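FMN-dependent nitronate monooxygenase (Shewanella oneidensis, PDB 5LSM) probably oxidises propionate 3-nitronate with molecular oxygen, using bound FMN as its cofactor, and so helps to detoxify nitronates. Local coordinates at residues M45-L48 against E49-E52; G217-D220 against A221-R225; V280-F283 against M284-G288. All coordinates share one frame; numbering follows the deposited sequence.

Contact 1: residues M45-L48 against E49-E52; sequences MLSL and EALE
Ser47 and Ala50 illustrate how a serine starts a helix: Ser47 is the N-cap of helix 48-59, and its hydroxyl OG accepts the amide of Ala50 N at 2.9 Å in a nearly straight bond (164°). With chi1 at 69°, OG sits between the residue's own N and C, which turns it back over the first helical turn. The methyl of Ala50 also touches the hydroxyl, CB lying 3.4 Å from Ser47 OG.

Backbone bonding takes over from there. Leu51 N donates to Ser47 O at 2.8 Å, and Glu52 N reaches Leu48 O at 3.1 Å.

The apolar contacts are modest. Leu46, still in the loop, puts its branch point over the start of the helix, with CG 3.8 Å from Ala50 CB, while its CB faces Leu51 CB at 4.2 Å. Leu48 and Leu51 approach more loosely and both also touch Val120 on helix 115-124.

The Glu49 chain bends at chi2 (86°), bringing its carboxylate back beside Ser47, with OE1 3.6 Å from OG. A negative charge so near the amino end of a helix would probably interact favourably with the helix dipole, supplementing a cap made by a neutral hydroxyl.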
loop_
_atom_site.group_PDB
_atom_site.type_symbol
_atom_site.label_atom_id
_atom_site.label_comp_id
_atom_site.label_asym_id
_atom_site.label_seq_id
_atom_site.Cartn_x
_atom_site.Cartn_y
_atom_site.Cartn_z
ATOM N N MET A 45 20.556 -4.816 17.241
ATOM C CA MET A 45 20.649 -5.918 18.197
ATOM C C MET A 45 22.086 -6.281 18.621
ATOM O O MET A 45 22.292 -7.311 19.247
ATOM C CB MET A 45 20.003 -7.172 17.612
ATOM C CG MET A 45 18.560 -7.009 17.195
ATOM S SD MET A 45 17.957 -8.506 16.395
ATOM C CE MET A 45 16.190 -8.254 16.567
ATOM N N LEU A 46 23.070 -5.446 18.293
ATOM C CA LEU A 46 24.482 -5.783 18.551
ATOM C C LEU A 46 24.951 -5.203 19.878
ATOM O O LEU A 46 24.746 -4.046 20.152
ATOM C CB LEU A 46 25.380 -5.248 17.417
ATOM C CG LEU A 46 25.699 -6.190 16.251
ATOM C CD1 LEU A 46 24.589 -7.187 15.989
ATOM C CD2 LEU A 46 26.010 -5.405 14.980
ATOM N N SER A 47 25.570 -6.018 20.714
ATOM C CA SER A 47 26.370 -5.482 21.825
ATOM C C SER A 47 27.506 -4.644 21.242
ATOM O O SER A 47 27.850 -4.790 20.063
ATOM C CB SER A 47 26.981 -6.619 22.612
ATOM O OG SER A 47 27.968 -7.246 21.806
ATOM N N LEU A 48 28.152 -3.850 22.094
ATOM C CA LEU A 48 29.323 -3.075 21.682
ATOM C C LEU A 48 30.465 -3.966 21.174
ATOM O O LEU A 48 31.169 -3.606 20.243
ATOM C CB LEU A 48 29.805 -2.186 22.827
ATOM C CG LEU A 48 28.845 -1.036 23.169
ATOM C CD1 LEU A 48 29.215 -0.349 24.491
ATOM C CD2 LEU A 48 28.797 -0.030 22.026
ATOM N N GLU A 49 30.568 -5.166 21.720
ATOM C CA GLU A 49 31.578 -6.126 21.284
ATOM C C GLU A 49 31.240 -6.658 19.886
ATOM O O GLU A 49 32.037 -6.519 18.956
ATOM C CB GLU A 49 31.695 -7.275 22.295
ATOM C CG GLU A 49 31.843 -6.807 23.746
ATOM C CD GLU A 49 30.498 -6.548 24.438
ATOM O OE1 GLU A 49 29.850 -7.527 24.876
ATOM O OE2 GLU A 49 30.081 -5.371 24.532
ATOM N N ALA A 50 30.034 -7.213 19.734
ATOM C CA ALA A 50 29.550 -7.659 18.433
ATOM C C ALA A 50 29.695 -6.543 17.394
ATOM O O ALA A 50 30.173 -6.779 16.293
ATOM C CB ALA A 50 28.100 -8.121 18.528
ATOM N N LEU A 51 29.331 -5.322 17.774
ATOM C CA LEU A 51 29.364 -4.170 16.861
ATOM C C LEU A 51 30.760 -3.960 16.298
ATOM O O LEU A 51 30.953 -3.941 15.076
ATOM C CB LEU A 51 28.884 -2.891 17.580
ATOM C CG LEU A 51 28.992 -1.563 16.805
ATOM C CD1 LEU A 51 28.198 -1.590 15.505
ATOM C CD2 LEU A 51 28.560 -0.391 17.675
ATOM N N GLU A 52 31.732 -3.825 17.194
ATOM C CA GLU A 52 33.130 -3.601 16.809
ATOM C C GLU A 52 33.707 -4.773 15.983
ATOM O O GLU A 52 34.445 -4.569 15.013
ATOM C CB GLU A 52 33.969 -3.378 18.069
ATOM C CG GLU A 52 35.315 -2.723 17.819
ATOM C CD GLU A 52 35.933 -2.175 19.093
ATOM O OE1 GLU A 52 35.291 -1.347 19.780
ATOM O OE2 GLU A 52 37.052 -2.603 19.428
#

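Contact 2: residues G217-D220 against A221-R225; sequences GIVD and ATTVR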
loop_
_atom_site.group_PDB
_atom_site.type_symbol
_atom_site.label_atom_id
_atom_site.label_comp_id
_atom_site.label_asym_id
_atom_site.label_seq_id
_atom_site.Cartn_x
_atom_site.Cartn_y
_atom_site.Cartn_z
ATOM N N GLY A 217 8.872 -3.109 -1.667
ATOM C CA GLY A 217 8.428 -3.885 -2.825
ATOM C C GLY A 217 9.358 -3.832 -4.019
ATOM O O GLY A 217 8.971 -4.206 -5.119
ATOM N N ILE A 218 10.587 -3.365 -3.822
ATOM C CA ILE A 218 11.554 -3.338 -4.914
ATOM C C ILE A 218 12.333 -4.632 -4.855
ATOM O O ILE A 218 13.107 -4.866 -3.908
ATOM C CB ILE A 218 12.513 -2.110 -4.845
ATOM C CG1 ILE A 218 11.748 -0.792 -5.045
ATOM C CG2 ILE A 218 13.553 -2.183 -5.959
ATOM C CD1 ILE A 218 10.868 -0.405 -3.885
ATOM N N VAL A 219 12.066 -5.509 -5.820
ATOM C CA VAL A 219 12.503 -6.913 -5.743
ATOM C C VAL A 219 13.220 -7.406 -6.988
ATOM O O VAL A 219 13.766 -8.508 -6.988
ATOM C CB VAL A 219 11.325 -7.865 -5.497
ATOM C CG1 VAL A 219 10.646 -7.551 -4.173
ATOM C CG2 VAL A 219 10.328 -7.789 -6.643
ATOM N N ASP A 220 13.235 -6.605 -8.052
ATOM C CA ASP A 220 13.787 -7.071 -9.310
ATOM C C ASP A 220 14.062 -5.906 -10.242
ATOM O O ASP A 220 13.884 -4.753 -9.859
ATOM C CB ASP A 220 12.838 -8.093 -9.962
ATOM C CG ASP A 220 11.440 -7.509 -10.284
ATOM O OD1 ASP A 220 11.301 -6.271 -10.416
ATOM O OD2 ASP A 220 10.479 -8.309 -10.429
ATOM N N ALA A 221 14.528 -6.209 -11.451
ATOM C CA ALA A 221 14.929 -5.187 -12.411
ATOM C C ALA A 221 13.763 -4.294 -12.778
ATOM O O ALA A 221 13.887 -3.083 -12.786
ATOM C CB ALA A 221 15.525 -5.836 -13.664
ATOM N N THR A 222 12.627 -4.890 -13.074
ATOM C CA THR A 222 11.460 -4.113 -13.446
ATOM C C THR A 222 11.061 -3.149 -12.350
ATOM O O THR A 222 10.791 -1.992 -12.619
ATOM C CB THR A 222 10.271 -5.028 -13.757
ATOM O OG1 THR A 222 10.512 -5.674 -14.999
ATOM C CG2 THR A 222 8.977 -4.247 -13.857
ATOM N N THR A 223 10.994 -3.629 -11.115
ATOM C CA THR A 223 10.513 -2.789 -10.030
ATOM C C THR A 223 11.538 -1.708 -9.676
ATOM O O THR A 223 11.162 -0.575 -9.331
ATOM C CB THR A 223 10.122 -3.596 -8.765
ATOM O OG1 THR A 223 11.068 -4.633 -8.535
ATOM C CG2 THR A 223 8.707 -4.203 -8.902
ATOM N N VAL A 224 12.819 -2.034 -9.805
ATOM C CA VAL A 224 13.867 -1.019 -9.651
ATOM C C VAL A 224 13.614 0.076 -10.683
ATOM O O VAL A 224 13.623 1.272 -10.348
ATOM C CB VAL A 224 15.286 -1.636 -9.793
ATOM C CG1 VAL A 224 16.372 -0.572 -9.849
ATOM C CG2 VAL A 224 15.568 -2.578 -8.630
ATOM N N ARG A 225 13.240 -0.343 -11.894
ATOM C CA ARG A 225 13.013 0.600 -13.005
ATOM C C ARG A 225 11.828 1.523 -12.724
ATOM O O ARG A 225 11.944 2.738 -12.862
ATOM C CB ARG A 225 12.804 -0.132 -14.355
ATOM C CG ARG A 225 12.761 0.813 -15.560
ATOM C CD ARG A 225 12.662 0.098 -16.910
ATOM N NE ARG A 225 12.477 1.059 -18.012
ATOM C CZ ARG A 225 13.426 1.854 -18.532
ATOM N NH1 ARG A 225 14.693 1.780 -18.126
ATOM N NH2 ARG A 225 13.102 2.731 -19.477
#
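The turn that leads from barrel strand 212-215 into helix 221-229 carries part of the FMN phosphate site at one end and an aspartate N-cap at the other, the cap being formed by Asp220 and Thr223. Asp220 is the capping residue. Its OD1 takes the amide of Thr223 N at 2.8 Å and also the hydroxyl of the same residue, with Thr223 OG1 only 2.5 Å from Asp220 OD1. One oxygen thus accepts both donors of a single threonine, the amide nearly in line with the C-O bond and the hydroxyl well above the carboxylate plane, 53° out of it. The torsion of Asp220 (chi1 61°) swings the carboxylate over the helix end to make this possible.

Thr223 OG1 does double duty. While donating to the carboxylate it accepts from Val219 N at 3.0 Å, which ties the cap to the loop two residues after Gly217 and fixes the rotation of the threonine side chain. The main chain adds the bond from Val224 N to Asp220 O, 2.9 Å long.

On another side of the turn the packing is apolar and close: Ile218 CG2 meets Val224 CG2 at 3.4 Å, the two side chains crossing at about a right angle.

Gly217 has a positive phi (91°) that suits a glycine, and its backbone N-H donates to O2P of FMN, as befits a phosphate-binding loop after a late strand of a TIM barrel. Ile218 and Val224 both rest on Val235 of the adjacent strand 234-237. Farther out, Ile218 packs on Phe198 of the second subunit, and Thr222 and Thr223 on Met230 of that subunit, so the helix start lies between the barrel sheet and the dimer partner.

Contact 3: residues V280-F283 against M284-G288; sequences VNRF and MAEMG
Arg282 and Glu286, one helical turn apart, meet through two flat groups set steeply to each other, their guanidinium and carboxylate planes 76° apart. Glu286 OE2 comes to the guanidinium edge, almost in its plane, and accepts from Arg282 NE (NE to OE2 3.0 Å), on the syn side but tilted out of the carboxylate plane. The arginine chain runs extended from CG to NE, and its aliphatic part crosses the acid at a slant, with Arg282 CG 3.2 Å from Glu286 OE2. Both charged groups have further partners: Arg282 NH2 forms a salt bridge with Glu96, and Glu286 OE1 is hydrogen-bonded to Tyr93.

The Phe283 ring is approached obliquely by Met287, whose CG lies 3.8 Å from CE1. It also meets the rings of Phe271, edge to face, and Phe319.

These residues belong to the short helix 282-287, which follows strand 276-279 of the small antiparallel sheet. Asn281 is its N-cap, with OD1 accepting Met284 N at 3.2 Å nearly in line with the amide C=O. The first main-chain bond of the helix runs from Ala285 N to Asn281 O (2.9 Å).

Met284 curls back towards that cap. Its CG lies beside its own backbone N (chi1 -63°), and the bend at chi3 sets the methyl over one face of the Asn281 amide, with CE 3.2 Å from both OD1 and ND2 of the asparagine, a tight fit. Met284 SD passes Val280 CA at 3.8 Å on the way. Met287 N closes on Phe283 O at 2.9 Å, and beyond it Gly288 leaves the helical conformation.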
loop_
_atom_site.group_PDB
_atom_site.type_symbol
_atom_site.label_atom_id
_atom_site.label_comp_id
_atom_site.label_asym_id
_atom_site.label_seq_id
_atom_site.Cartn_x
_atom_site.Cartn_y
_atom_site.Cartn_z
ATOM N N VAL A 280 1.921 -14.026 7.677
ATOM C CA VAL A 280 0.854 -14.195 8.675
ATOM C C VAL A 280 0.945 -15.595 9.245
ATOM O O VAL A 280 1.013 -16.562 8.489
ATOM C CB VAL A 280 -0.560 -13.964 8.075
ATOM C CG1 VAL A 280 -1.653 -14.523 8.983
ATOM C CG2 VAL A 280 -0.799 -12.477 7.821
ATOM N N ASN A 281 0.998 -15.685 10.576
ATOM C CA ASN A 281 1.053 -16.967 11.267
ATOM C C ASN A 281 -0.052 -17.116 12.332
ATOM O O ASN A 281 -0.927 -16.247 12.457
ATOM C CB ASN A 281 2.459 -17.224 11.849
ATOM C CG ASN A 281 2.968 -16.096 12.758
ATOM O OD1 ASN A 281 2.223 -15.442 13.447
ATOM N ND2 ASN A 281 4.268 -15.947 12.811
ATOM N N ARG A 282 -0.072 -18.260 13.021
ATOM C CA ARG A 282 -1.141 -18.581 13.969
ATOM C C ARG A 282 -1.235 -17.501 15.043
ATOM O O ARG A 282 -2.335 -17.035 15.389
ATOM C CB ARG A 282 -0.876 -19.949 14.627
ATOM C CG ARG A 282 -1.893 -20.370 15.695
ATOM C CD ARG A 282 -1.390 -21.588 16.465
ATOM N NE ARG A 282 -2.152 -21.863 17.682
ATOM C CZ ARG A 282 -1.731 -22.661 18.669
ATOM N NH1 ARG A 282 -0.554 -23.271 18.584
ATOM N NH2 ARG A 282 -2.469 -22.819 19.768
ATOM N N PHE A 283 -0.078 -17.126 15.583
ATOM C CA PHE A 283 -0.023 -16.153 16.666
ATOM C C PHE A 283 -0.701 -14.845 16.210
ATOM O O PHE A 283 -1.594 -14.336 16.886
ATOM C CB PHE A 283 1.440 -15.944 17.106
ATOM C CG PHE A 283 1.608 -15.055 18.312
ATOM C CD1 PHE A 283 0.765 -15.166 19.413
ATOM C CD2 PHE A 283 2.632 -14.130 18.356
ATOM C CE1 PHE A 283 0.926 -14.348 20.516
ATOM C CE2 PHE A 283 2.782 -13.293 19.441
ATOM C CZ PHE A 283 1.928 -13.400 20.522
ATOM N N MET A 284 -0.402 -14.402 14.989
ATOM C CA MET A 284 -1.003 -13.176 14.478
ATOM C C MET A 284 -2.497 -13.355 14.222
ATOM O O MET A 284 -3.293 -12.467 14.549
ATOM C CB MET A 284 -0.319 -12.715 13.201
ATOM C CG MET A 284 1.153 -12.354 13.348
ATOM S SD MET A 284 1.922 -12.266 11.720
ATOM C CE MET A 284 3.550 -12.936 12.065
ATOM N N ALA A 285 -2.882 -14.491 13.643
ATOM C CA ALA A 285 -4.294 -14.755 13.361
ATOM C C ALA A 285 -5.151 -14.843 14.640
ATOM O O ALA A 285 -6.285 -14.367 14.652
ATOM C CB ALA A 285 -4.447 -16.011 12.534
ATOM N N GLU A 286 -4.594 -15.388 15.724
ATOM C CA GLU A 286 -5.387 -15.663 16.935
ATOM C C GLU A 286 -5.369 -14.500 17.895
ATOM O O GLU A 286 -6.321 -14.311 18.625
ATOM C CB GLU A 286 -4.891 -16.924 17.657
ATOM C CG GLU A 286 -5.164 -18.201 16.885
ATOM C CD GLU A 286 -4.583 -19.433 17.559
ATOM O OE1 GLU A 286 -3.929 -19.290 18.611
ATOM O OE2 GLU A 286 -4.750 -20.547 17.017
ATOM N N MET A 287 -4.283 -13.730 17.894
ATOM C CA MET A 287 -4.073 -12.669 18.877
ATOM C C MET A 287 -4.008 -11.267 18.246
ATOM O O MET A 287 -3.941 -10.259 18.962
ATOM C CB MET A 287 -2.787 -12.943 19.682
ATOM C CG MET A 287 -2.838 -14.210 20.538
ATOM S SD MET A 287 -4.031 -14.109 21.897
ATOM C CE MET A 287 -3.263 -12.837 22.910
ATOM N N GLY A 288 -4.098 -11.190 16.924
ATOM C CA GLY A 288 -3.946 -9.915 16.223
ATOM C C GLY A 288 -4.711 -9.879 14.914
ATOM O O GLY A 288 -5.872 -10.249 14.881
#

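How the contacts relate
Three helix starts show one principle with three capping residues: serine in contact 1, aspartate in contact 2 and asparagine in contact 3, each accepting the amide three residues on. They are separate in space, with centres about 30 to 32 Å apart and nearest atoms no closer than about 14 Å, and contacts 1 and 2 lie on opposite sides of the chain's centre. Their relation to the flavin is graded. Contact 2 touches it through Gly217, contact 1 brings the Leu46 side chain to about 9 Å from FMN, and contact 3 stays about 12 Å away, measured from the Met284 side chain. Among the three, contact 2 alone also reaches the second subunit.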